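Local structure of alpha-amylase (Eisenia fetida, 6M4K) at residues A[344-349]-A[363-368]; A[279-284]-A[407-412]; A[302-307]-A[314-319]; A[218-223]-A[229-234]. The protein probably catalyses the endohydrolysis of alpha-1,4-glucosidic linkages in starch-like polysaccharides, as a calcium- and chloride-dependent enzyme of glycosyl hydrolase family 13. All coordinates share one frame; numbering follows the deposited sequence.

Contact 1 of 4, residues A[344-349]-A[363-368]; sequences SSYNWP and GPPTNG. With SO4 (sulfate ion), chain E.
Tyr346 lays one face of its ring over the backbone of Pro364, an aromatic side chain packed on a Gly-Pro-Pro run through C-H groups of the prolines. Pro364 CA stands 3.5 Å from the ring centroid and only 9° off the ring normal, which makes this a CH-pi contact over the middle of the face. The two side chains cross obliquely, and Pro364 CB meets Tyr346 CE2 at 3.8 Å. Nearer the backbone, Tyr346 CB packs against Pro365 CD at 3.5 Å. The phenol thus spans both prolines as well as the peptide before them, where Gly363 O comes within 3.2 Å of Tyr346 CE1 from an oblique direction. With chi1 at 61°, CG sits between the backbone N and the carbonyl carbon, and the ring is swung across to 363-365. At its far end, the hydroxyl is hydrogen-bonded to O of Val362, the residue just before 363-368, while the ring of Phe23 meets that of Tyr346 almost in parallel. A water joins the two backbones, lying 2.8 Å from Asn347 O and equally far from Gly363 O. Farther along, one conformer of Asn367 donates from ND2 to O4 of a sulfate, probably from the crystallisation liquor, at 2.8 Å. No direct hydrogen bond links the segments. Pro364 and Pro365 have no N-H to offer, and the junction rests on one C-H over the ring face and on apolar contacts, with the hydroxyl and the water supplying polar links.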
# COMPACT_ATOMS: atom_id res chain seq x y z
N SER A 344 -6.95 -1.48 -1.48
CA SER A 344 -8.39 -1.69 -1.48
C SER A 344 -9.04 -0.48 -2.13
O SER A 344 -8.89 0.64 -1.63
CB SER A 344 -8.94 -1.94 -0.07
OG SER A 344 -10.23 -2.52 -0.15
N SER A 345 -9.74 -0.71 -3.24
CA SER A 345 -10.08 0.34 -4.19
C SER A 345 -11.57 0.61 -4.27
O SER A 345 -12.41 -0.18 -3.82
CB SER A 345 -9.62 -0.05 -5.60
OG SER A 345 -8.27 -0.47 -5.60
N TYR A 346 -11.89 1.73 -4.93
CA TYR A 346 -13.23 1.96 -5.43
C TYR A 346 -13.22 2.02 -6.95
O TYR A 346 -12.20 2.32 -7.58
CB TYR A 346 -13.84 3.23 -4.82
CG TYR A 346 -13.10 4.54 -5.10
CD1 TYR A 346 -13.25 5.18 -6.32
CD2 TYR A 346 -12.31 5.15 -4.12
CE1 TYR A 346 -12.62 6.38 -6.57
CE2 TYR A 346 -11.67 6.35 -4.37
CZ TYR A 346 -11.83 6.97 -5.60
OH TYR A 346 -11.22 8.17 -5.82
N ASN A 347 -14.38 1.75 -7.54
CA ASN A 347 -14.56 1.84 -8.98
C ASN A 347 -14.76 3.28 -9.41
O ASN A 347 -15.30 4.11 -8.67
CB ASN A 347 -15.77 0.99 -9.38
CG ASN A 347 -15.73 0.54 -10.82
OD1 ASN A 347 -14.77 0.79 -11.55
ND2 ASN A 347 -16.79 -0.14 -11.25
N TRP A 348 -14.34 3.58 -10.62
CA TRP A 348 -14.55 4.90 -11.20
C TRP A 348 -14.56 4.74 -12.71
O TRP A 348 -14.12 3.70 -13.22
CB TRP A 348 -13.48 5.91 -10.74
CG TRP A 348 -12.17 5.84 -11.50
CD1 TRP A 348 -11.79 6.63 -12.55
CD2 TRP A 348 -11.07 4.95 -11.24
NE1 TRP A 348 -10.52 6.27 -12.97
CE2 TRP A 348 -10.06 5.25 -12.18
CE3 TRP A 348 -10.84 3.93 -10.30
CZ2 TRP A 348 -8.85 4.57 -12.21
CZ3 TRP A 348 -9.62 3.25 -10.34
CH2 TRP A 348 -8.65 3.58 -11.29
N PRO A 349 -15.11 5.74 -13.47
CA PRO A 349 -15.22 5.56 -14.93
C PRO A 349 -13.90 5.79 -15.65
O PRO A 349 -13.71 6.76 -16.40
CB PRO A 349 -16.29 6.59 -15.30
CG PRO A 349 -16.07 7.69 -14.33
CD PRO A 349 -15.74 7.00 -13.02
N GLY A 363 -13.43 11.09 -7.34
CA GLY A 363 -13.35 10.68 -5.96
C GLY A 363 -14.15 9.44 -5.65
O GLY A 363 -14.70 8.78 -6.53
N PRO A 364 -14.23 9.09 -4.37
CA PRO A 364 -14.88 7.86 -3.96
C PRO A 364 -16.38 7.90 -4.22
O PRO A 364 -16.94 8.97 -4.51
CB PRO A 364 -14.60 7.81 -2.45
CG PRO A 364 -14.43 9.22 -2.07
CD PRO A 364 -13.71 9.85 -3.22
N PRO A 365 -17.04 6.75 -4.11
CA PRO A 365 -18.50 6.70 -4.25
C PRO A 365 -19.18 7.73 -3.36
O PRO A 365 -18.90 7.84 -2.15
CB PRO A 365 -18.84 5.27 -3.82
CG PRO A 365 -17.62 4.47 -4.21
CD PRO A 365 -16.46 5.41 -3.89
N THR A 366 -20.06 8.51 -3.96
CA THR A 366 -20.60 9.69 -3.32
C THR A 366 -22.02 9.93 -3.80
O THR A 366 -22.38 9.57 -4.93
CB THR A 366 -19.73 10.93 -3.64
OG1 THR A 366 -20.22 12.07 -2.94
CG2 THR A 366 -19.70 11.22 -5.14
N ASN A 367 -22.85 10.47 -2.94
CA ASN A 367 -24.14 10.93 -3.43
C ASN A 367 -24.07 12.35 -3.94
O ASN A 367 -25.06 12.86 -4.48
CB ASN A 367 -25.20 10.75 -2.35
CG ASN A 367 -25.50 9.29 -2.09
OD1 ASN A 367 -25.46 8.47 -3.00
ND2 ASN A 367 -25.77 8.96 -0.83
N GLY A 368 -22.91 12.98 -3.84
CA GLY A 368 -22.74 14.39 -4.10
C GLY A 368 -22.32 15.13 -2.85
O GLY A 368 -22.22 14.56 -1.76
S SO4 E . -25.24 5.67 1.62
O1 SO4 E . -24.90 4.88 0.44
O2 SO4 E . -24.07 5.85 2.49
O3 SO4 E . -26.29 4.97 2.36
O4 SO4 E . -25.72 6.98 1.21
O HOH W 1 -16.13 6.53 -7.46

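Contact 2 of 4, residues A[279-284]-A[407-412]; sequences NLVNFG and SNWWDN. With SO4 (sulfate ion), chain I.
Val281 rests on the indole of Trp409, and this small contact lies where two domains meet: the family 13 barrel domain supplies 279-284, a turn following helix 259-270, and the C-terminal all-beta domain supplies strand 409-411. The two side chains cross at about a right angle. Methyl CG2 of Val281 stands 3.6 Å from the centroid of the five-membered ring, 12° off its normal, a CH-pi contact over the face, and Val281 CB lies by the CE2-CZ2 bond, 3.6 Å from Trp409 CZ2. Val281 N reaches the outer corner of the indole at CH2, 3.5 Å away. Beside it Leu280 adds a looser touch, its CB 4.2 Å from the same Trp409 CH2, while the rest of its side chain turns back to Leu265 and Val268 of helix 259-270. Behind this first shell, a backbone bond from Phe283 N to Leu280 O closes the turn that carries Val281. On the strand side, Trp409 has CG anti to the backbone N (chi1 172°), extending the indole toward the other domain, and it also packs on Ile417 of the neighbouring strand 416-421. At the corner of the chain at Asn408, the backbone N of that residue binds O3 of a sulfate, probably from the crystallisation liquor. In one of the two deposited conformers of Asp411, which would hold the indole's rotation, Trp409 NE1 donates to Asp411 OD2 at 3.0 Å and nearly in the ring plane, reaching the lone pair that faces away from OD1.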
# COMPACT_ATOMS: atom_id res chain seq x y z
N ASN A 279 11.46 -16.48 -14.38
CA ASN A 279 12.49 -15.55 -13.94
C ASN A 279 12.35 -15.14 -12.48
O ASN A 279 13.29 -14.55 -11.93
CB ASN A 279 12.48 -14.29 -14.81
CG ASN A 279 12.92 -14.57 -16.23
OD1 ASN A 279 13.62 -15.55 -16.49
ND2 ASN A 279 12.51 -13.72 -17.17
N LEU A 280 11.20 -15.41 -11.85
CA LEU A 280 10.99 -15.04 -10.45
C LEU A 280 11.78 -15.90 -9.47
O LEU A 280 11.68 -15.67 -8.26
CB LEU A 280 9.50 -15.09 -10.12
CG LEU A 280 8.63 -14.09 -10.88
CD1 LEU A 280 7.16 -14.28 -10.54
CD2 LEU A 280 9.07 -12.65 -10.61
N VAL A 281 12.54 -16.89 -9.96
CA VAL A 281 13.29 -17.79 -9.09
C VAL A 281 14.13 -17.03 -8.06
O VAL A 281 14.31 -17.49 -6.93
CB VAL A 281 14.13 -18.77 -9.94
CG1 VAL A 281 15.17 -18.02 -10.78
CG2 VAL A 281 14.80 -19.83 -9.08
N ASN A 282 14.64 -15.85 -8.42
CA ASN A 282 15.47 -15.05 -7.54
C ASN A 282 14.84 -13.69 -7.24
O ASN A 282 15.55 -12.72 -6.95
CB ASN A 282 16.86 -14.86 -8.14
CG ASN A 282 16.83 -14.01 -9.40
OD1 ASN A 282 15.81 -13.93 -10.10
ND2 ASN A 282 17.95 -13.35 -9.69
N PHE A 283 13.52 -13.59 -7.31
CA PHE A 283 12.87 -12.31 -7.14
C PHE A 283 13.16 -11.71 -5.76
O PHE A 283 13.17 -12.40 -4.75
CB PHE A 283 11.36 -12.44 -7.31
CG PHE A 283 10.66 -11.12 -7.17
CD1 PHE A 283 10.79 -10.16 -8.15
CD2 PHE A 283 9.93 -10.83 -6.03
CE1 PHE A 283 10.17 -8.92 -8.02
CE2 PHE A 283 9.32 -9.59 -5.89
CZ PHE A 283 9.44 -8.64 -6.89
N GLY A 284 13.38 -10.40 -5.75
CA GLY A 284 13.61 -9.67 -4.52
C GLY A 284 14.76 -8.71 -4.71
O GLY A 284 14.91 -8.10 -5.77
N SER A 407 11.34 -23.00 -0.63
CA SER A 407 11.92 -24.32 -0.82
C SER A 407 11.22 -25.01 -1.97
O SER A 407 10.16 -24.61 -2.42
CB SER A 407 11.86 -25.16 0.46
OG SER A 407 10.53 -25.23 0.95
N ASN A 408 11.88 -26.06 -2.47
CA ASN A 408 11.28 -26.91 -3.51
C ASN A 408 10.82 -26.11 -4.72
O ASN A 408 9.74 -26.34 -5.26
CB ASN A 408 10.15 -27.76 -2.93
CG ASN A 408 10.66 -28.80 -1.96
OD1 ASN A 408 11.47 -29.65 -2.32
ND2 ASN A 408 10.22 -28.72 -0.70
N TRP A 409 11.64 -25.14 -5.13
CA TRP A 409 11.31 -24.37 -6.31
C TRP A 409 11.31 -25.26 -7.55
O TRP A 409 12.19 -26.11 -7.73
CB TRP A 409 12.32 -23.23 -6.52
CG TRP A 409 12.12 -22.54 -7.84
CD1 TRP A 409 12.63 -22.93 -9.05
CD2 TRP A 409 11.34 -21.36 -8.10
NE1 TRP A 409 12.23 -22.07 -10.03
CE2 TRP A 409 11.42 -21.10 -9.48
CE3 TRP A 409 10.57 -20.51 -7.29
CZ2 TRP A 409 10.79 -20.02 -10.07
CZ3 TRP A 409 9.94 -19.44 -7.89
CH2 TRP A 409 10.04 -19.21 -9.26
N TRP A 410 10.32 -25.05 -8.40
CA TRP A 410 10.26 -25.70 -9.70
C TRP A 410 9.76 -24.68 -10.72
O TRP A 410 8.99 -23.78 -10.39
CB TRP A 410 9.29 -26.89 -9.65
CG TRP A 410 8.96 -27.50 -10.98
CD1 TRP A 410 9.60 -28.55 -11.59
CD2 TRP A 410 7.89 -27.13 -11.85
NE1 TRP A 410 9.00 -28.83 -12.79
CE2 TRP A 410 7.95 -27.98 -12.98
CE3 TRP A 410 6.90 -26.15 -11.79
CZ2 TRP A 410 7.05 -27.87 -14.03
CZ3 TRP A 410 6.01 -26.05 -12.84
CH2 TRP A 410 6.09 -26.91 -13.95
N ASP A 411 10.15 -24.85 -11.98
CA ASP A 411 9.52 -24.09 -13.06
C ASP A 411 9.56 -24.85 -14.38
O ASP A 411 10.30 -25.82 -14.54
CB ASP A 411 10.09 -22.66 -13.20
CG ASP A 411 11.50 -22.64 -13.75
OD1 ASP A 411 11.66 -22.84 -14.97
OD2 ASP A 411 12.44 -22.38 -12.97
N ASN A 412 8.72 -24.41 -15.34
CA ASN A 412 8.69 -25.03 -16.67
C ASN A 412 9.62 -24.34 -17.67
O ASN A 412 9.40 -24.43 -18.89
CB ASN A 412 7.25 -25.19 -17.19
CG ASN A 412 6.67 -23.91 -17.80
OD1 ASN A 412 7.12 -22.79 -17.54
ND2 ASN A 412 5.63 -24.07 -18.62
S SO4 I . 15.29 -26.81 -1.42
O1 SO4 I . 16.16 -27.27 -0.34
O2 SO4 I . 15.64 -27.49 -2.66
O3 SO4 I . 13.91 -27.10 -1.06
O4 SO4 I . 15.46 -25.37 -1.59

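Contact 3 of 4, residues A[302-307]-A[314-319]; sequences HDNQRG and GTILTF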
# COMPACT_ATOMS: atom_id res chain seq x y z
N HIS A 302 -2.77 3.86 -5.00
CA HIS A 302 -3.85 4.70 -5.48
C HIS A 302 -3.42 5.56 -6.66
O HIS A 302 -4.24 5.92 -7.51
CB HIS A 302 -4.39 5.55 -4.32
CG HIS A 302 -3.40 6.54 -3.78
ND1 HIS A 302 -2.45 6.21 -2.83
CD2 HIS A 302 -3.22 7.85 -4.05
CE1 HIS A 302 -1.72 7.28 -2.56
NE2 HIS A 302 -2.17 8.28 -3.29
N ASP A 303 -2.13 5.90 -6.73
CA ASP A 303 -1.61 6.73 -7.81
C ASP A 303 -1.41 5.93 -9.08
O ASP A 303 -1.88 6.33 -10.16
CB ASP A 303 -0.23 7.29 -7.45
CG ASP A 303 -0.28 8.43 -6.48
OD1 ASP A 303 -1.21 9.27 -6.57
OD2 ASP A 303 0.64 8.50 -5.64
N ASN A 304 -0.70 4.81 -8.99
CA ASN A 304 -0.36 4.09 -10.20
C ASN A 304 -1.49 3.23 -10.74
O ASN A 304 -1.45 2.88 -11.92
CB ASN A 304 1.01 3.39 -10.10
CG ASN A 304 1.02 2.22 -9.13
OD1 ASN A 304 -0.02 1.66 -8.77
ND2 ASN A 304 2.23 1.79 -8.75
N GLN A 305 -2.53 2.94 -9.95
CA GLN A 305 -3.71 2.33 -10.57
C GLN A 305 -4.46 3.32 -11.46
O GLN A 305 -5.35 2.90 -12.20
CB GLN A 305 -4.65 1.68 -9.53
CG GLN A 305 -5.41 2.66 -8.66
CD GLN A 305 -6.43 2.03 -7.71
OE1 GLN A 305 -7.29 2.75 -7.18
NE2 GLN A 305 -6.37 0.72 -7.49
N ARG A 306 -4.13 4.60 -11.38
CA ARG A 306 -4.67 5.65 -12.23
C ARG A 306 -3.72 6.02 -13.35
O ARG A 306 -3.91 7.05 -14.01
CB ARG A 306 -5.04 6.89 -11.41
CG ARG A 306 -6.28 6.66 -10.58
CD ARG A 306 -6.51 7.64 -9.41
NE ARG A 306 -7.82 7.32 -8.89
CZ ARG A 306 -8.09 6.27 -8.12
NH1 ARG A 306 -7.10 5.52 -7.64
NH2 ARG A 306 -9.34 5.99 -7.79
N GLY A 307 -2.69 5.20 -13.59
CA GLY A 307 -1.81 5.40 -14.72
C GLY A 307 -0.68 6.38 -14.50
O GLY A 307 -0.00 6.74 -15.47
N GLY A 314 0.36 0.30 -18.88
CA GLY A 314 0.79 -0.90 -19.56
C GLY A 314 1.56 -1.94 -18.76
O GLY A 314 1.93 -2.97 -19.31
N THR A 315 1.78 -1.70 -17.46
CA THR A 315 2.66 -2.51 -16.62
C THR A 315 2.00 -2.84 -15.28
O THR A 315 1.87 -4.02 -14.93
CB THR A 315 4.01 -1.81 -16.37
OG1 THR A 315 4.77 -1.78 -17.58
CG2 THR A 315 4.81 -2.54 -15.30
N ILE A 316 1.56 -1.82 -14.55
CA ILE A 316 0.94 -2.06 -13.24
C ILE A 316 -0.33 -2.88 -13.40
O ILE A 316 -1.14 -2.66 -14.31
CB ILE A 316 0.67 -0.71 -12.55
CG1 ILE A 316 1.98 0.06 -12.30
CG2 ILE A 316 -0.07 -0.92 -11.23
CD1 ILE A 316 3.03 -0.72 -11.49
N LEU A 317 -0.52 -3.84 -12.50
CA LEU A 317 -1.75 -4.63 -12.46
C LEU A 317 -2.68 -4.09 -11.38
O LEU A 317 -2.23 -3.68 -10.30
CB LEU A 317 -1.43 -6.10 -12.20
CG LEU A 317 -0.77 -6.80 -13.38
CD1 LEU A 317 -0.19 -8.15 -12.97
CD2 LEU A 317 -1.79 -6.96 -14.53
N THR A 318 -3.97 -4.07 -11.69
CA THR A 318 -4.99 -3.50 -10.82
C THR A 318 -6.23 -4.36 -10.91
O THR A 318 -6.29 -5.33 -11.67
CB THR A 318 -5.36 -2.08 -11.27
OG1 THR A 318 -6.16 -2.17 -12.47
CG2 THR A 318 -4.14 -1.25 -11.57
N PHE A 319 -7.26 -4.00 -10.14
CA PHE A 319 -8.52 -4.74 -10.17
C PHE A 319 -9.16 -4.75 -11.56
O PHE A 319 -10.00 -5.60 -11.83
CB PHE A 319 -9.50 -4.22 -9.12
CG PHE A 319 -10.04 -2.84 -9.40
CD1 PHE A 319 -11.20 -2.68 -10.15
CD2 PHE A 319 -9.42 -1.72 -8.89
CE1 PHE A 319 -11.71 -1.43 -10.40
CE2 PHE A 319 -9.93 -0.45 -9.14
CZ PHE A 319 -11.08 -0.31 -9.90
O HOH W 2 -6.21 0.65 -13.71
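Asn304 and Ile316 meet at about a right angle, an amide set against a branched aliphatic chain. Asn304 has CG between its backbone N and carbonyl carbon (chi1 69°), bringing OD1 to 3.6 Å from Ile316 CG2 and ND2 to 3.8 Å from Ile316 CD1. Both branches of the isoleucine are therefore used. Next to it, Thr318 directs its methyl at Gln305: CG2 lies 3.6 Å from Gln305 CB, while OG1 bonds to Phe320 N and shares a water with Gln305 O. Gln305 leaves its backbone with nearly the same first torsion as Asn304, then runs extended, so its amide reaches the edge of Phe319, NE2 being 4.1 Å from CE2, with the planes 73° apart. Both ends of that amide are engaged. NE2 is hydrogen-bonded to Asp300 and Ser345, and OE1 receives Arg306 NH1 at 2.8 Å, on a lone pair; the same NH1 also binds His302 O.

No direct hydrogen bond crosses the contact, which folds the loop after the seventh barrel strand back on itself. Ile316 leans on helix 259-270, Leu317 packs between that helix and helix 322-334, and Gln305 touches Met343 of strand 339-344.

Contact 4 of 4, residues A[218-223]-A[229-234]; sequences NQLNTQ and RNAYIY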
# COMPACT_ATOMS: atom_id res chain seq x y z
N ASN A 218 7.33 11.34 19.78
CA ASN A 218 7.13 10.55 20.99
C ASN A 218 6.94 9.08 20.63
O ASN A 218 6.59 8.73 19.50
CB ASN A 218 5.88 11.03 21.73
CG ASN A 218 5.98 12.48 22.14
OD1 ASN A 218 7.06 13.00 22.40
ND2 ASN A 218 4.83 13.15 22.22
N GLN A 219 7.19 8.21 21.61
CA GLN A 219 7.00 6.79 21.38
C GLN A 219 5.52 6.41 21.46
O GLN A 219 4.67 7.20 21.87
CB GLN A 219 7.89 5.99 22.33
CG GLN A 219 9.37 6.21 21.99
CD GLN A 219 10.33 5.32 22.72
OE1 GLN A 219 10.33 5.24 23.94
NE2 GLN A 219 11.20 4.65 21.96
N LEU A 220 5.22 5.18 21.06
CA LEU A 220 3.84 4.74 20.90
C LEU A 220 3.11 4.68 22.24
O LEU A 220 3.71 4.52 23.31
CB LEU A 220 3.80 3.37 20.22
CG LEU A 220 4.30 3.35 18.78
CD1 LEU A 220 4.23 1.94 18.22
CD2 LEU A 220 3.49 4.29 17.91
N ASN A 221 1.79 4.81 22.17
CA ASN A 221 0.94 4.85 23.35
C ASN A 221 0.87 3.47 24.00
O ASN A 221 0.41 2.50 23.39
CB ASN A 221 -0.44 5.32 22.89
CG ASN A 221 -1.40 5.53 24.02
OD1 ASN A 221 -1.39 4.81 25.01
ND2 ASN A 221 -2.29 6.51 23.85
N THR A 222 1.34 3.38 25.25
CA THR A 222 1.45 2.09 25.93
C THR A 222 0.13 1.53 26.43
O THR A 222 0.13 0.45 27.02
CB THR A 222 2.49 2.14 27.06
OG1 THR A 222 2.10 3.13 28.02
CG2 THR A 222 3.86 2.47 26.50
N GLN A 223 -0.99 2.21 26.19
CA GLN A 223 -2.27 1.52 26.35
C GLN A 223 -2.34 0.28 25.47
O GLN A 223 -2.97 -0.71 25.85
CB GLN A 223 -3.42 2.48 26.04
CG GLN A 223 -4.80 1.89 26.32
CD GLN A 223 -5.93 2.86 26.04
OE1 GLN A 223 -5.76 4.07 26.14
NE2 GLN A 223 -7.10 2.33 25.70
N ARG A 229 8.79 1.93 22.18
CA ARG A 229 8.66 1.56 20.78
C ARG A 229 8.44 2.81 19.93
O ARG A 229 7.54 3.61 20.22
CB ARG A 229 7.49 0.60 20.59
CG ARG A 229 7.49 -0.11 19.27
CD ARG A 229 8.72 -0.99 19.17
NE ARG A 229 8.85 -1.54 17.83
CZ ARG A 229 8.50 -2.78 17.51
NH1 ARG A 229 8.03 -3.59 18.44
NH2 ARG A 229 8.64 -3.20 16.26
N ASN A 230 9.24 2.97 18.89
CA ASN A 230 9.04 4.06 17.95
C ASN A 230 7.86 3.75 17.03
O ASN A 230 7.54 2.58 16.77
CB ASN A 230 10.28 4.22 17.06
CG ASN A 230 11.51 4.65 17.83
OD1 ASN A 230 11.42 5.30 18.88
ND2 ASN A 230 12.67 4.33 17.30
N ALA A 231 7.22 4.81 16.54
CA ALA A 231 6.21 4.66 15.50
C ALA A 231 6.80 3.96 14.29
O ALA A 231 8.01 4.04 14.02
CB ALA A 231 5.70 6.04 15.10
N TYR A 232 5.95 3.27 13.54
CA TYR A 232 6.36 2.70 12.26
C TYR A 232 6.30 3.76 11.17
O TYR A 232 5.26 4.40 10.98
CB TYR A 232 5.41 1.56 11.90
CG TYR A 232 5.69 0.84 10.60
CD1 TYR A 232 6.99 0.57 10.17
CD2 TYR A 232 4.63 0.37 9.80
CE1 TYR A 232 7.23 -0.14 9.00
CE2 TYR A 232 4.86 -0.33 8.63
CZ TYR A 232 6.16 -0.58 8.23
OH TYR A 232 6.43 -1.28 7.07
N ILE A 233 7.38 3.95 10.44
CA ILE A 233 7.43 4.93 9.36
C ILE A 233 7.80 4.20 8.08
O ILE A 233 8.86 3.55 8.01
CB ILE A 233 8.44 6.05 9.63
CG1 ILE A 233 8.12 6.79 10.94
CG2 ILE A 233 8.52 7.01 8.43
CD1 ILE A 233 6.89 7.64 10.87
N TYR A 234 6.93 4.27 7.08
CA TYR A 234 7.31 3.88 5.74
C TYR A 234 7.14 5.07 4.80
O TYR A 234 6.15 5.81 4.89
CB TYR A 234 6.62 2.60 5.23
CG TYR A 234 5.11 2.55 5.26
CD1 TYR A 234 4.44 2.28 6.44
CD2 TYR A 234 4.36 2.75 4.10
CE1 TYR A 234 3.05 2.20 6.48
CE2 TYR A 234 2.98 2.64 4.12
CZ TYR A 234 2.33 2.38 5.32
OH TYR A 234 0.95 2.28 5.37
O HOH W 3 7.95 7.38 17.59
O HOH W 4 6.08 2.92 23.41
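The amides of Gln219 and Asn230 cross obliquely, their planes 51° apart, and one hydrogen bond joins them. Gln219 NE2 donates to Asn230 OD1 at 3.2 Å, with an N-H...O angle of 167°. The bond leaves through the edge of the glutamine amide, whose plane nearly contains OD1, but it arrives 44° above the carbonyl plane of Asn230 and so misses the lone pairs. Such an approach probably makes the bond weaker than its straightness alone would suggest. The other end of the asparagine amide is also engaged, since ND2 is hydrogen-bonded to Tyr6 O and Gln5 OE1. Between the backbones there is a single direct bond, from Leu220 N to Arg229 O at 2.9 Å and nearly straight. Water takes over where the chains part: one molecule joins Asn218 O to Ala231 N, another Leu220 O to Arg229 N. Leu220 packs its two methyls on 229-231. Its CD2 lies 3.7 Å from Ala231 CA, and in one of the two deposited conformers of Arg229, Leu220 CD1 lies alongside it, 4.0 Å from Arg229 CG. Farther on, Asn221 OD1 accepts from Gln223 N in an Asx turn. The contact lies within the link between helix 207-214 and the fifth barrel strand, 232-235. Beyond Ala231, Tyr232 and Tyr234 enter the sheet beside strand 196-199, and their side chains touch strands 255-257 and 295-297.

In the fold
Contacts 1, 3 and 4 all belong to the family 13 barrel domain, whereas contact 2 joins that domain to the C-terminal beta domain. Contact 4 comes first along the chain. Contact 2 then opens at 279-284 and closes only at 407-412, so that contacts 3 and 1 fall within its span. Those two are neighbours, with centres about 16 Å apart: Tyr346 packs on Arg306, and Ser345 CB on Phe319 CE2. Contacts 1 and 2, centred about 38 Å apart, stand on opposite sides of the chain's centre. Contacts 1 and 3 thus pack the loops after the seventh and eighth strands against each other, contact 4 lies where the chain enters the barrel, and contact 2 is a separate junction between the domains.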